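PDB 4ZPJ: extracellular ligand-binding receptor from Sphaerobacter thermophilus, which probably binds a small extracellular ligand and delivers it to an ABC transporter. Local coordinates for residues T233-F236 and G237-L240; A263-F266 and L267-Q271. All blocks are in the same frame, centred on the assembly; numbering follows the deposited sequence.

Contact 1 (T233-F236 and G237-L240); sequences TQDF and GPYL. With ZN (zinc ion), chain F.
The entry into helix 237-246, at the end of the loop that follows strand 222-229 in a periplasmic-binding-protein fold, is built here from D235, F236 and the first helical residues. D235 stands just before the turn and caps it: its OD1 accepts a weak bond from G237 N at 2.9 Å, with an N-H...O angle of only 123°. With CG anti to the backbone N (chi1 -175°), the carboxylate is turned forward along the chain, beside its own carbonyl carbon, toward G237 N, and its two oxygens divide their work, OD1 serving the cap and OD2 binding a zinc ion at 1.8 Å. The metal would probably draw charge away from the carboxylate and weaken OD1 as an acceptor. P238 follows in the first turn, where a ring nitrogen without a hydrogen costs no helix bond; its CD rests 3.4 Å from D235 O. A clear helical bond runs from L240 N to F236 O, 2.8 Å long and nearly straight at 166°. L240 also lays its CG against this carbonyl, 3.4 Å from F236 O. T233, earlier in the loop, puts its methyl CG2 over the centre of the F236 ring, 3.8 Å above the plane, while its OG1 is hydrogen-bonded to P230 O. F236 and Y239 also pack on A229 of strand 222-229, which ties the helix start to the sheet. The same T233 methyl reaches Y239, CG2 lying 3.9 Å from CE2 and oblique to the tyrosine ring.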
loop_
_atom_site.group_PDB
_atom_site.type_symbol
_atom_site.label_atom_id
_atom_site.label_comp_id
_atom_site.label_asym_id
_atom_site.label_seq_id
_atom_site.Cartn_x
_atom_site.Cartn_y
_atom_site.Cartn_z
ATOM N N THR A 233 -16.822 -12.299 6.197
ATOM C CA THR A 233 -17.274 -12.834 7.477
ATOM C C THR A 233 -17.991 -11.756 8.324
ATOM O O THR A 233 -17.517 -10.648 8.461
ATOM C CB THR A 233 -16.094 -13.432 8.268
ATOM O OG1 THR A 233 -15.569 -14.552 7.550
ATOM C CG2 THR A 233 -16.527 -13.888 9.627
ATOM N N GLN A 234 -19.134 -12.133 8.891
ATOM C CA GLN A 234 -19.991 -11.265 9.646
ATOM C C GLN A 234 -19.778 -11.500 11.155
ATOM O O GLN A 234 -19.573 -10.560 11.922
ATOM C CB GLN A 234 -21.428 -11.609 9.274
ATOM C CG GLN A 234 -22.308 -10.396 9.110
ATOM C CD GLN A 234 -21.985 -9.619 7.854
ATOM O OE1 GLN A 234 -21.684 -10.197 6.810
ATOM N NE2 GLN A 234 -22.042 -8.304 7.949
ATOM N N ASP A 235 -19.819 -12.770 11.558
ATOM C CA ASP A 235 -19.624 -13.189 12.960
ATOM C C ASP A 235 -18.183 -13.641 13.083
ATOM O O ASP A 235 -17.830 -14.713 12.610
ATOM C CB ASP A 235 -20.596 -14.375 13.357
ATOM C CG ASP A 235 -20.520 -14.765 14.888
ATOM O OD1 ASP A 235 -19.729 -14.063 15.623
ATOM O OD2 ASP A 235 -21.246 -15.764 15.389
ATOM N N PHE A 236 -17.355 -12.852 13.746
ATOM C CA PHE A 236 -15.934 -13.254 13.955
ATOM C C PHE A 236 -15.780 -14.123 15.232
ATOM O O PHE A 236 -14.742 -14.761 15.429
ATOM C CB PHE A 236 -14.965 -12.056 13.936
ATOM C CG PHE A 236 -14.537 -11.655 12.549
ATOM C CD1 PHE A 236 -13.608 -12.410 11.843
ATOM C CD2 PHE A 236 -15.075 -10.536 11.927
ATOM C CE1 PHE A 236 -13.245 -12.061 10.550
ATOM C CE2 PHE A 236 -14.694 -10.169 10.633
ATOM C CZ PHE A 236 -13.783 -10.929 9.947
ATOM N N GLY A 237 -16.815 -14.137 16.071
ATOM C CA GLY A 237 -16.940 -15.093 17.224
ATOM C C GLY A 237 -16.130 -16.383 17.116
ATOM O O GLY A 237 -15.255 -16.642 17.923
ATOM N N PRO A 238 -16.400 -17.196 16.090
ATOM C CA PRO A 238 -15.731 -18.500 16.069
ATOM C C PRO A 238 -14.240 -18.352 15.874
ATOM O O PRO A 238 -13.476 -19.035 16.540
ATOM C CB PRO A 238 -16.407 -19.233 14.886
ATOM C CG PRO A 238 -17.736 -18.526 14.720
ATOM C CD PRO A 238 -17.372 -17.074 14.992
ATOM N N TYR A 239 -13.829 -17.432 15.007
ATOM C CA TYR A 239 -12.400 -17.234 14.712
ATOM C C TYR A 239 -11.693 -16.628 15.906
ATOM O O TYR A 239 -10.569 -16.959 16.157
ATOM C CB TYR A 239 -12.224 -16.397 13.456
ATOM C CG TYR A 239 -13.001 -17.028 12.341
ATOM C CD1 TYR A 239 -12.496 -18.138 11.666
ATOM C CD2 TYR A 239 -14.284 -16.602 12.034
ATOM C CE1 TYR A 239 -13.248 -18.785 10.689
ATOM C CE2 TYR A 239 -15.052 -17.247 11.056
ATOM C CZ TYR A 239 -14.528 -18.332 10.382
ATOM O OH TYR A 239 -15.273 -18.972 9.421
ATOM N N LEU A 240 -12.392 -15.762 16.634
ATOM C CA LEU A 240 -11.925 -15.173 17.869
ATOM C C LEU A 240 -11.710 -16.220 18.930
ATOM O O LEU A 240 -10.680 -16.226 19.608
ATOM C CB LEU A 240 -12.916 -14.131 18.390
ATOM C CG LEU A 240 -13.037 -12.813 17.577
ATOM C CD1 LEU A 240 -13.876 -11.809 18.337
ATOM C CD2 LEU A 240 -11.699 -12.179 17.255
HETATM ZN ZN ZN F . -21.309 -15.948 17.200
#

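Contact 2 (A263-F266 and L267-Q271); sequences AIRF and LVQYQ
F266 and Y270, one turn apart on helix 261-272, form the tightly packed side of this contact. CG is trans to N in both (chi1 174° and -167°), which sends the rings off the helix side by side in the same direction. They meet obliquely, planes at 37°, with F266 CZ 3.6 Å from Y270 CD1. Beneath them Y270 N donates to F266 O over 2.7 Å. L281 packs on both side chains, within the beta-alpha-beta unit of strand 252-256, helix 261-272 and strand 281-283; H198 of strand 194-200 stacks on the F266 ring. L267 widens this buried face, its N bonded to A263 O at 3.0 Å.

The partly exposed I264 and V268 are looser and barely meet, CG2 to CG2 at 4.5 Å, although V268 N still bonds I264 O. R265 and Q269 form a separate, close polar row, where Q269 CG passes 3.0 Å from R265 O and its NE2 comes 3.9 Å from R265 CB. R265 NH2 forms a salt bridge with D262 OD1. One helix thus presents an aromatic, apolar face to the sheet, while R265 NE and the Q269 amide bind loop backbone at T233, Q234 and F236.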
loop_
_atom_site.group_PDB
_atom_site.type_symbol
_atom_site.label_atom_id
_atom_site.label_comp_id
_atom_site.label_asym_id
_atom_site.label_seq_id
_atom_site.Cartn_x
_atom_site.Cartn_y
_atom_site.Cartn_z
ATOM N N ALA A 263 -12.371 -5.611 8.297
ATOM C CA ALA A 263 -11.432 -5.092 9.288
ATOM C C ALA A 263 -12.137 -4.381 10.413
ATOM O O ALA A 263 -11.760 -4.553 11.576
ATOM C CB ALA A 263 -10.401 -4.227 8.634
ATOM N N ILE A 264 -13.188 -3.649 10.063
ATOM C CA ILE A 264 -14.017 -2.935 11.018
ATOM C C ILE A 264 -14.737 -3.935 11.931
ATOM O O ILE A 264 -14.656 -3.796 13.191
ATOM C CB ILE A 264 -15.055 -2.032 10.331
ATOM C CG1 ILE A 264 -14.375 -0.941 9.505
ATOM C CG2 ILE A 264 -16.013 -1.408 11.367
ATOM C CD1 ILE A 264 -15.318 -0.191 8.559
ATOM N N ARG A 265 -15.395 -4.934 11.319
ATOM C CA ARG A 265 -16.122 -5.963 12.117
ATOM C C ARG A 265 -15.140 -6.786 13.011
ATOM O O ARG A 265 -15.425 -7.070 14.176
ATOM C CB ARG A 265 -16.978 -6.882 11.203
ATOM C CG ARG A 265 -18.238 -6.215 10.638
ATOM C CD ARG A 265 -19.162 -7.264 9.967
ATOM N NE ARG A 265 -18.391 -7.941 8.909
ATOM C CZ ARG A 265 -18.209 -7.488 7.653
ATOM N NH1 ARG A 265 -18.833 -6.380 7.228
ATOM N NH2 ARG A 265 -17.429 -8.170 6.804
ATOM N N PHE A 266 -13.966 -7.113 12.489
ATOM C CA PHE A 266 -13.020 -7.828 13.306
ATOM C C PHE A 266 -12.544 -7.005 14.531
ATOM O O PHE A 266 -12.602 -7.494 15.676
ATOM C CB PHE A 266 -11.802 -8.285 12.507
ATOM C CG PHE A 266 -10.735 -8.912 13.364
ATOM C CD1 PHE A 266 -10.819 -10.225 13.734
ATOM C CD2 PHE A 266 -9.679 -8.152 13.846
ATOM C CE1 PHE A 266 -9.844 -10.794 14.554
ATOM C CE2 PHE A 266 -8.701 -8.703 14.678
ATOM C CZ PHE A 266 -8.782 -10.031 15.031
ATOM N N LEU A 267 -12.064 -5.781 14.302
ATOM C CA LEU A 267 -11.524 -5.000 15.423
ATOM C C LEU A 267 -12.575 -4.728 16.441
ATOM O O LEU A 267 -12.346 -4.892 17.627
ATOM C CB LEU A 267 -10.914 -3.688 14.947
ATOM C CG LEU A 267 -9.539 -3.963 14.373
ATOM C CD1 LEU A 267 -9.014 -2.787 13.605
ATOM C CD2 LEU A 267 -8.596 -4.352 15.490
ATOM N N VAL A 268 -13.769 -4.386 15.993
ATOM C CA VAL A 268 -14.810 -4.018 16.927
ATOM C C VAL A 268 -15.166 -5.265 17.747
ATOM O O VAL A 268 -15.392 -5.164 18.953
ATOM C CB VAL A 268 -16.086 -3.439 16.203
ATOM C CG1 VAL A 268 -17.333 -3.559 17.072
ATOM C CG2 VAL A 268 -15.908 -1.971 15.794
ATOM N N GLN A 269 -15.214 -6.433 17.117
ATOM C CA GLN A 269 -15.649 -7.637 17.845
ATOM C C GLN A 269 -14.521 -8.168 18.718
ATOM O O GLN A 269 -14.742 -8.746 19.780
ATOM C CB GLN A 269 -16.191 -8.715 16.904
ATOM C CG GLN A 269 -17.430 -8.248 16.111
ATOM C CD GLN A 269 -17.927 -9.292 15.111
ATOM O OE1 GLN A 269 -17.604 -10.473 15.200
ATOM N NE2 GLN A 269 -18.697 -8.854 14.150
ATOM N N TYR A 270 -13.311 -7.921 18.288
ATOM C CA TYR A 270 -12.153 -8.238 19.106
ATOM C C TYR A 270 -12.249 -7.523 20.445
ATOM O O TYR A 270 -11.976 -8.122 21.476
ATOM C CB TYR A 270 -10.868 -7.907 18.361
ATOM C CG TYR A 270 -9.630 -8.480 18.979
ATOM C CD1 TYR A 270 -9.189 -9.780 18.647
ATOM C CD2 TYR A 270 -8.889 -7.758 19.882
ATOM C CE1 TYR A 270 -8.036 -10.317 19.197
ATOM C CE2 TYR A 270 -7.723 -8.282 20.423
ATOM C CZ TYR A 270 -7.302 -9.551 20.076
ATOM O OH TYR A 270 -6.179 -10.072 20.652
ATOM N N GLN A 271 -12.730 -6.297 20.455
ATOM C CA GLN A 271 -12.847 -5.577 21.700
ATOM C C GLN A 271 -14.086 -5.960 22.456
ATOM O O GLN A 271 -14.044 -6.204 23.640
ATOM C CB GLN A 271 -12.887 -4.090 21.426
ATOM C CG GLN A 271 -13.122 -3.238 22.656
ATOM C CD GLN A 271 -13.595 -1.850 22.261
ATOM O OE1 GLN A 271 -14.456 -1.686 21.387
ATOM N NE2 GLN A 271 -13.030 -0.851 22.898
#

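Contact 1 opens helix 237-246 and contact 2 lies on helix 261-272 of the same lobe, centres about 9 Å apart; their side chains bridge the two. Side chains of contact 2 hold the loop of contact 1 by its backbone: Q269 OE1 meets F236 N at 2.8 Å and R265 NE meets T233 O at 2.9 Å, both probable hydrogen bonds. Further along, L240 is a shared apolar piece, its CD2 3.6 Å from F266 CE1. The Q269 side chain, about 7 Å from the zinc ion, holds the backbone on either side of D235, whose carboxylate binds the metal; Q269 does not bind the zinc itself, so any influence on the site is probably indirect.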